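Local coordinates for G protein coupled receptor (Arabidopsis thaliana, PDB 3T33) that belongs to the LanC-like family, binds a zinc ion and may play a role in abscisic acid signalling, at residues C134-K142 / L182-Q190. Residues are numbered along the deposited sequence; the frame is centred on the assembly and turned at random.
Sequences CALGAVAAK and LFLNKHIGQ
A chi1 of 170° sets CG2 of Val139 opposite its carbonyl carbon, beside the backbone N, and turns it into a four-residue hole on the 182-190 segment, lined by Phe183, Leu184, His187 and Ile188. Leu184, carrying CG anti to N (chi1 -177°), runs alongside the valine in the contrary sense, and its CD1 lies 3.7 Å from Val139 CG2. CD1 of Leu184 also reaches CB of Ala138 at 3.8 Å. The histidine side chain lies across the valine: CG2 touches the CB of His187, while CG1 of Val139 approaches its ring atom ND1 to 3.7 Å. Here is a worked example of knobs-into-holes packing in the all-helical barrel of the LanC-like fold; the two segments, cut from helices 130-144 and 174-188, run 6° apart with axes 9.5 Å from each other, and the zinc site lies elsewhere. The small side chain of Ala135 is consistent with the 5.5 Å between its CA and that of Leu184; its CB meets CD1 of Phe183 at 3.9 Å. One face of the His187 ring has Phe183 CZ over its centre; from helix 84-98, Tyr89 meets Phe183 and Phe92 meets Val139. Near the C-terminal ends of the two segments, Ile188 CD1 packs 3.7 Å from CG of Lys142, against the aliphatic part of a bent chain whose NZ forms a salt bridge with Asp147.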
ATOM      1  N   CYS A 134      16.823   4.212   4.936  1.00 30.81           N
ATOM      2  CA  CYS A 134      17.894   4.365   3.994  1.00 29.91           C
ATOM      3  C   CYS A 134      17.430   4.491   2.575  1.00 30.10           C
ATOM      4  O   CYS A 134      18.074   5.165   1.778  1.00 31.15           O
ATOM      5  CB  CYS A 134      18.833   3.162   4.115  1.00 30.27           C
ATOM      6  SG  CYS A 134      19.740   3.112   5.752  1.00 33.77           S
ATOM      7  N   ALA A 135      16.381   3.779   2.184  1.00 30.00           N
ATOM      8  CA  ALA A 135      16.037   3.792   0.766  1.00 29.59           C
ATOM      9  C   ALA A 135      15.374   5.119   0.434  1.00 30.13           C
ATOM     10  O   ALA A 135      15.668   5.692  -0.598  1.00 31.36           O
ATOM     11  CB  ALA A 135      15.131   2.612   0.397  1.00 29.32           C
ATOM     12  N   LEU A 136      14.544   5.656   1.332  1.00 30.08           N
ATOM     13  CA  LEU A 136      13.949   6.963   1.085  1.00 30.38           C
ATOM     14  C   LEU A 136      15.035   8.018   1.121  1.00 30.08           C
ATOM     15  O   LEU A 136      15.101   8.913   0.311  1.00 29.49           O
ATOM     16  CB  LEU A 136      12.915   7.303   2.149  1.00 29.69           C
ATOM     17  CG  LEU A 136      11.685   8.155   1.828  1.00 31.70           C
ATOM     18  CD1 LEU A 136      11.018   8.868   3.023  1.00 27.66           C
ATOM     19  CD2 LEU A 136      11.742   9.018   0.571  1.00 28.83           C
ATOM     20  N   GLY A 137      15.919   7.916   2.078  1.00 31.91           N
ATOM     21  CA  GLY A 137      17.014   8.886   2.174  1.00 31.14           C
ATOM     22  C   GLY A 137      17.713   8.979   0.851  1.00 32.31           C
ATOM     23  O   GLY A 137      17.912  10.085   0.344  1.00 32.78           O
ATOM     24  N   ALA A 138      18.107   7.817   0.301  1.00 31.03           N
ATOM     25  CA  ALA A 138      18.905   7.771  -0.912  1.00 32.15           C
ATOM     26  C   ALA A 138      18.124   8.287  -2.139  1.00 31.90           C
ATOM     27  O   ALA A 138      18.674   8.909  -3.005  1.00 31.03           O
ATOM     28  CB  ALA A 138      19.405   6.306  -1.183  1.00 30.89           C
ATOM     29  N   VAL A 139      16.823   8.033  -2.170  1.00 32.95           N
ATOM     30  CA  VAL A 139      16.001   8.451  -3.310  1.00 32.90           C
ATOM     31  C   VAL A 139      15.770   9.961  -3.221  1.00 33.07           C
ATOM     32  O   VAL A 139      15.971  10.686  -4.183  1.00 32.97           O
ATOM     33  CB  VAL A 139      14.692   7.595  -3.400  1.00 33.10           C
ATOM     34  CG1 VAL A 139      13.750   8.193  -4.432  1.00 34.86           C
ATOM     35  CG2 VAL A 139      15.035   6.119  -3.785  1.00 30.98           C
ATOM     36  N   ALA A 140      15.390  10.431  -2.038  1.00 33.05           N
ATOM     37  CA  ALA A 140      15.176  11.864  -1.804  1.00 33.26           C
ATOM     38  C   ALA A 140      16.440  12.662  -2.114  1.00 33.87           C
ATOM     39  O   ALA A 140      16.343  13.679  -2.761  1.00 32.33           O
ATOM     40  CB  ALA A 140      14.647  12.135  -0.412  1.00 31.16           C
ATOM     41  N   ALA A 141      17.615  12.153  -1.728  1.00 35.63           N
ATOM     42  CA  ALA A 141      18.921  12.787  -2.064  1.00 37.62           C
ATOM     43  C   ALA A 141      19.245  12.823  -3.542  1.00 38.81           C
ATOM     44  O   ALA A 141      19.831  13.784  -4.035  1.00 39.07           O
ATOM     45  CB  ALA A 141      20.100  12.128  -1.277  1.00 37.21           C
ATOM     46  N   LYS A 142      18.923  11.741  -4.233  1.00 40.40           N
ATOM     47  CA  LYS A 142      19.051  11.703  -5.675  1.00 42.23           C
ATOM     48  C   LYS A 142      18.136  12.779  -6.295  1.00 42.67           C
ATOM     49  O   LYS A 142      18.546  13.488  -7.195  1.00 42.93           O
ATOM     50  CB  LYS A 142      18.723  10.288  -6.228  1.00 42.25           C
ATOM     51  CG  LYS A 142      19.510   9.861  -7.493  1.00 43.99           C
ATOM     52  CD  LYS A 142      21.020  10.093  -7.312  1.00 45.27           C
ATOM     53  CE  LYS A 142      21.889   9.605  -8.474  1.00 47.43           C
ATOM     54  NZ  LYS A 142      23.324   9.920  -8.147  1.00 49.65           N
ATOM     55  N   LEU A 182      14.279  -3.517  -4.246  1.00 27.84           N
ATOM     56  CA  LEU A 182      13.583  -3.280  -5.525  1.00 28.52           C
ATOM     57  C   LEU A 182      13.188  -1.814  -5.648  1.00 28.34           C
ATOM     58  O   LEU A 182      13.456  -1.205  -6.616  1.00 29.20           O
ATOM     59  CB  LEU A 182      12.385  -4.165  -5.624  1.00 28.80           C
ATOM     60  CG  LEU A 182      12.743  -5.661  -5.686  1.00 31.62           C
ATOM     61  CD1 LEU A 182      11.544  -6.523  -5.438  1.00 29.83           C
ATOM     62  CD2 LEU A 182      13.452  -6.013  -7.053  1.00 30.66           C
ATOM     63  N   PHE A 183      12.675  -1.239  -4.581  1.00 29.59           N
ATOM     64  CA  PHE A 183      12.282   0.143  -4.563  1.00 31.31           C
ATOM     65  C   PHE A 183      13.470   1.086  -4.821  1.00 31.55           C
ATOM     66  O   PHE A 183      13.412   1.981  -5.674  1.00 30.90           O
ATOM     67  CB  PHE A 183      11.653   0.444  -3.195  1.00 31.01           C
ATOM     68  CG  PHE A 183      11.426   1.906  -2.930  1.00 34.30           C
ATOM     69  CD1 PHE A 183      12.459   2.699  -2.413  1.00 31.91           C
ATOM     70  CD2 PHE A 183      10.160   2.498  -3.188  1.00 33.09           C
ATOM     71  CE1 PHE A 183      12.263   4.106  -2.137  1.00 33.19           C
ATOM     72  CE2 PHE A 183       9.929   3.893  -2.884  1.00 34.27           C
ATOM     73  CZ  PHE A 183      10.979   4.699  -2.353  1.00 32.74           C
ATOM     74  N   LEU A 184      14.558   0.863  -4.108  1.00 31.90           N
ATOM     75  CA  LEU A 184      15.743   1.664  -4.303  1.00 32.96           C
ATOM     76  C   LEU A 184      16.255   1.590  -5.741  1.00 34.29           C
ATOM     77  O   LEU A 184      16.542   2.645  -6.384  1.00 34.36           O
ATOM     78  CB  LEU A 184      16.842   1.260  -3.328  1.00 32.15           C
ATOM     79  CG  LEU A 184      18.086   2.124  -3.440  1.00 35.88           C
ATOM     80  CD1 LEU A 184      17.762   3.596  -3.329  1.00 36.83           C
ATOM     81  CD2 LEU A 184      19.142   1.751  -2.374  1.00 39.41           C
ATOM     82  N   ASN A 185      16.370   0.366  -6.257  1.00 34.12           N
ATOM     83  CA  ASN A 185      16.912   0.164  -7.623  1.00 34.92           C
ATOM     84  C   ASN A 185      16.012   0.783  -8.735  1.00 34.76           C
ATOM     85  O   ASN A 185      16.491   1.431  -9.654  1.00 34.10           O
ATOM     86  CB  ASN A 185      17.214  -1.347  -7.886  1.00 32.64           C
ATOM     87  CG  ASN A 185      18.575  -1.843  -7.184  1.00 36.92           C
ATOM     88  OD1 ASN A 185      19.224  -1.121  -6.419  1.00 40.17           O
ATOM     89  ND2 ASN A 185      18.981  -3.044  -7.494  1.00 33.28           N
ATOM     90  N   LYS A 186      14.721   0.542  -8.642  1.00 35.27           N
ATOM     91  CA  LYS A 186      13.760   1.078  -9.601  1.00 37.30           C
ATOM     92  C   LYS A 186      13.876   2.616  -9.678  1.00 37.17           C
ATOM     93  O   LYS A 186      14.042   3.174 -10.761  1.00 37.95           O
ATOM     94  CB  LYS A 186      12.354   0.635  -9.144  1.00 37.43           C
ATOM     95  CG  LYS A 186      11.169   1.376  -9.777  1.00 44.27           C
ATOM     96  CD  LYS A 186      10.540   0.559 -10.923  1.00 51.26           C
ATOM     97  CE  LYS A 186       9.041   0.876 -11.146  1.00 54.24           C
ATOM     98  NZ  LYS A 186       8.293  -0.326 -11.672  1.00 56.75           N
ATOM     99  N   HIS A 187      13.844   3.274  -8.524  1.00 37.50           N
ATOM    100  CA  HIS A 187      13.896   4.706  -8.424  1.00 38.79           C
ATOM    101  C   HIS A 187      15.186   5.352  -8.863  1.00 39.33           C
ATOM    102  O   HIS A 187      15.143   6.366  -9.590  1.00 37.49           O
ATOM    103  CB  HIS A 187      13.547   5.171  -7.013  1.00 39.26           C
ATOM    104  CG  HIS A 187      12.081   5.118  -6.706  1.00 44.24           C
ATOM    105  ND1 HIS A 187      11.326   6.252  -6.504  1.00 45.76           N
ATOM    106  CD2 HIS A 187      11.220   4.070  -6.614  1.00 46.00           C
ATOM    107  CE1 HIS A 187      10.069   5.908  -6.270  1.00 48.73           C
ATOM    108  NE2 HIS A 187       9.980   4.591  -6.326  1.00 49.19           N
ATOM    109  N   ILE A 188      16.332   4.806  -8.417  1.00 39.08           N
ATOM    110  CA  ILE A 188      17.614   5.344  -8.861  1.00 39.47           C
ATOM    111  C   ILE A 188      17.825   4.980 -10.325  1.00 40.14           C
ATOM    112  O   ILE A 188      18.547   5.682 -11.019  1.00 40.52           O
ATOM    113  CB  ILE A 188      18.841   4.790  -8.069  1.00 38.42           C
ATOM    114  CG1 ILE A 188      18.798   5.145  -6.598  1.00 38.91           C
ATOM    115  CG2 ILE A 188      20.142   5.294  -8.667  1.00 40.44           C
ATOM    116  CD1 ILE A 188      18.321   6.546  -6.290  1.00 38.69           C
ATOM    117  N   GLY A 189      17.240   3.862 -10.775  1.00 41.09           N
ATOM    118  CA  GLY A 189      17.456   3.337 -12.148  1.00 41.83           C
ATOM    119  C   GLY A 189      18.885   2.798 -12.306  1.00 43.19           C
ATOM    120  O   GLY A 189      19.514   2.872 -13.390  1.00 44.31           O
ATOM    121  N   GLN A 190      19.391   2.231 -11.214  1.00 42.64           N
ATOM    122  CA  GLN A 190      20.740   1.689 -11.157  1.00 42.51           C
ATOM    123  C   GLN A 190      20.729   0.459 -10.237  1.00 41.17           C
ATOM    124  O   GLN A 190      19.798   0.262  -9.399  1.00 39.38           O
ATOM    125  CB  GLN A 190      21.698   2.742 -10.596  1.00 43.03           C
ATOM    126  CG  GLN A 190      22.231   3.802 -11.572  1.00 47.59           C
ATOM    127  CD  GLN A 190      23.197   4.729 -10.843  1.00 54.14           C
ATOM    128  OE1 GLN A 190      24.038   4.257 -10.064  1.00 56.60           O
ATOM    129  NE2 GLN A 190      23.050   6.038 -11.031  1.00 52.91           N
TER